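PDB 7N67: FdtA domain-containing protein from Helicobacter canadensis MIT 98-5491, which probably acts as a 3,4-ketoisomerase on a dTDP-linked keto sugar in the biosynthesis of an unusual formylated sugar. Local coordinates for residues I100-R104 with P105-L109. Numbering follows the deposited sequence.
Sequences IILNR and PNIGL
A single water bridges the carbonyl oxygens of Arg104 and Ile107, donating to both, 2.6 Å from Arg104 O and 2.5 Å from Ile107 O. It spans the ends of a type I beta turn, Arg104 to Ile107, in a connection between the two facing sheets of the cupin jelly-roll barrel. Strand 98-102 is at the edge of one sheet, hydrogen-bonded to strand 87-92, whereas strand 107-111 lies within the other, between 25-35 and 78-84. The axes of segments 100-102 and 107-109, whose N-to-C directions differ by 136°, approach to 8.4 Å, and there the strands meet through side chains, without direct backbone hydrogen bonds.

On the turn, Arg104 NE reaches Asn106 OD1 at 2.7 Å, but the N-H...O angle is only 126° and the bond is weak. The amide oxygen sits at the edge of the guanidinium, near its plane, while the two flat groups are tilted 49° apart. A bend at chi3 turns NE toward the amide. The stronger partner lies at the far end of the arginine, where NH2 forms a salt bridge with Asp65 of a second subunit; Pro105 O accepts a hydrogen bond from Tyr58 of a third, placing the turn at subunit interfaces.

Ile107 uses its two branches separately: CD1 packs 3.7 Å from Arg104 CD, and CG2 meets Leu102 CD2 at 3.9 Å. Deeper between the sheets, Leu102 lies across Leu109 at about a right angle, with Leu102 CD1 4.1 Å from Leu109 CB. Ile100 and Leu109 instead approach tip to tip, Ile100 CD1 lying 3.9 Å from Leu109 CD1.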
ATOM      1  N   ILE B 100      -6.111   0.560 -21.028  1.00 35.52           N
ATOM      2  CA  ILE B 100      -5.790   1.809 -20.274  1.00 34.85           C
ATOM      3  C   ILE B 100      -5.150   1.397 -18.960  1.00 33.69           C
ATOM      4  O   ILE B 100      -5.804   0.689 -18.171  1.00 33.83           O
ATOM      5  CB  ILE B 100      -7.019   2.700 -20.052  1.00 34.92           C
ATOM      6  CG1 ILE B 100      -7.581   3.188 -21.386  1.00 39.88           C
ATOM      7  CG2 ILE B 100      -6.676   3.868 -19.139  1.00 34.75           C
ATOM      8  CD1 ILE B 100      -9.070   3.005 -21.498  1.00 44.06           C
ATOM      9  N   ILE B 101      -3.908   1.804 -18.751  1.00 34.44           N
ATOM     10  CA  ILE B 101      -3.194   1.539 -17.473  1.00 37.33           C
ATOM     11  C   ILE B 101      -3.583   2.642 -16.500  1.00 33.25           C
ATOM     12  O   ILE B 101      -3.405   3.805 -16.861  1.00 33.13           O
ATOM     13  CB  ILE B 101      -1.671   1.446 -17.669  1.00 37.89           C
ATOM     14  CG1 ILE B 101      -1.303   0.130 -18.356  1.00 38.62           C
ATOM     15  CG2 ILE B 101      -0.969   1.615 -16.331  1.00 39.36           C
ATOM     16  CD1 ILE B 101      -0.488   0.298 -19.613  1.00 41.86           C
ATOM     17  N   LEU B 102      -4.124   2.249 -15.345  1.00 30.38           N
ATOM     18  CA  LEU B 102      -4.294   3.115 -14.163  1.00 28.68           C
ATOM     19  C   LEU B 102      -3.241   2.705 -13.132  1.00 30.29           C
ATOM     20  O   LEU B 102      -3.248   1.527 -12.716  1.00 28.50           O
ATOM     21  CB  LEU B 102      -5.710   2.948 -13.623  1.00 26.46           C
ATOM     22  CG  LEU B 102      -6.840   3.308 -14.582  1.00 26.53           C
ATOM     23  CD1 LEU B 102      -8.191   3.049 -13.914  1.00 26.94           C
ATOM     24  CD2 LEU B 102      -6.742   4.746 -15.072  1.00 24.77           C
ATOM     25  N   ASN B 103      -2.362   3.642 -12.756  1.00 30.75           N
ATOM     26  CA  ASN B 103      -1.271   3.403 -11.782  1.00 30.34           C
ATOM     27  C   ASN B 103      -1.072   4.604 -10.864  1.00 32.18           C
ATOM     28  O   ASN B 103      -0.060   4.591 -10.145  1.00 34.75           O
ATOM     29  CB  ASN B 103       0.042   3.035 -12.473  1.00 31.81           C
ATOM     30  CG  ASN B 103       0.497   4.025 -13.524  1.00 32.72           C
ATOM     31  OD1 ASN B 103       1.296   3.674 -14.390  1.00 32.47           O
ATOM     32  ND2 ASN B 103      -0.018   5.244 -13.479  1.00 33.34           N
ATOM     33  N   ARG B 104      -1.974   5.589 -10.851  1.00 31.15           N
ATOM     34  CA  ARG B 104      -1.885   6.700  -9.871  1.00 30.87           C
ATOM     35  C   ARG B 104      -3.285   7.077  -9.418  1.00 30.47           C
ATOM     36  O   ARG B 104      -4.252   6.881 -10.136  1.00 31.01           O
ATOM     37  CB  ARG B 104      -1.097   7.902 -10.407  1.00 33.99           C
ATOM     38  CG  ARG B 104      -1.372   8.351 -11.839  1.00 35.17           C
ATOM     39  CD  ARG B 104      -0.403   9.454 -12.269  1.00 36.20           C
ATOM     40  NE  ARG B 104      -0.002  10.334 -11.155  1.00 42.05           N
ATOM     41  CZ  ARG B 104       1.190  10.953 -10.998  1.00 44.40           C
ATOM     42  NH1 ARG B 104       1.410  11.705  -9.934  1.00 43.90           N
ATOM     43  NH2 ARG B 104       2.172  10.819 -11.875  1.00 46.57           N
ATOM     44  N   PRO B 105      -3.433   7.585  -8.180  1.00 31.01           N
ATOM     45  CA  PRO B 105      -4.740   7.979  -7.656  1.00 29.39           C
ATOM     46  C   PRO B 105      -5.344   9.268  -8.232  1.00 28.55           C
ATOM     47  O   PRO B 105      -6.518   9.493  -7.962  1.00 29.34           O
ATOM     48  CB  PRO B 105      -4.467   8.162  -6.155  1.00 31.12           C
ATOM     49  CG  PRO B 105      -3.018   8.570  -6.106  1.00 33.57           C
ATOM     50  CD  PRO B 105      -2.351   7.766  -7.204  1.00 32.62           C
ATOM     51  N   ASN B 106      -4.596  10.066  -9.008  1.00 29.06           N
ATOM     52  CA  ASN B 106      -5.104  11.382  -9.505  1.00 31.79           C
ATOM     53  C   ASN B 106      -5.663  11.287 -10.930  1.00 34.66           C
ATOM     54  O   ASN B 106      -6.002  12.358 -11.501  1.00 38.08           O
ATOM     55  CB  ASN B 106      -4.064  12.500  -9.422  1.00 31.68           C
ATOM     56  CG  ASN B 106      -2.895  12.320 -10.351  1.00 29.87           C
ATOM     57  OD1 ASN B 106      -2.544  11.211 -10.721  1.00 35.69           O
ATOM     58  ND2 ASN B 106      -2.285  13.421 -10.713  1.00 32.35           N
ATOM     59  N   ILE B 107      -5.783  10.074 -11.472  1.00 33.39           N
ATOM     60  CA  ILE B 107      -6.396   9.811 -12.800  1.00 34.63           C
ATOM     61  C   ILE B 107      -7.600   8.902 -12.544  1.00 34.96           C
ATOM     62  O   ILE B 107      -7.540   8.081 -11.622  1.00 39.59           O
ATOM     63  CB  ILE B 107      -5.332   9.242 -13.770  1.00 37.88           C
ATOM     64  CG1 ILE B 107      -4.351  10.341 -14.199  1.00 41.39           C
ATOM     65  CG2 ILE B 107      -5.960   8.570 -14.978  1.00 37.88           C
ATOM     66  CD1 ILE B 107      -3.067   9.860 -14.869  1.00 43.40           C
ATOM     67  N   GLY B 108      -8.697   9.140 -13.248  1.00 31.30           N
ATOM     68  CA  GLY B 108      -9.892   8.290 -13.216  1.00 30.78           C
ATOM     69  C   GLY B 108     -10.251   7.858 -14.623  1.00 29.86           C
ATOM     70  O   GLY B 108      -9.704   8.453 -15.573  1.00 32.80           O
ATOM     71  N   LEU B 109     -11.118   6.857 -14.766  1.00 26.44           N
ATOM     72  CA  LEU B 109     -11.525   6.325 -16.096  1.00 26.46           C
ATOM     73  C   LEU B 109     -13.044   6.213 -16.102  1.00 26.16           C
ATOM     74  O   LEU B 109     -13.589   5.378 -15.345  1.00 25.09           O
ATOM     75  CB  LEU B 109     -10.863   4.969 -16.377  1.00 24.33           C
ATOM     76  CG  LEU B 109     -11.368   4.240 -17.618  1.00 23.19           C
ATOM     77  CD1 LEU B 109     -11.027   5.029 -18.867  1.00 23.78           C
ATOM     78  CD2 LEU B 109     -10.793   2.828 -17.710  1.00 23.19           C
TER
HETATM   79  O   HOH W   1      -6.468   5.900 -10.947  1.00 34.85           O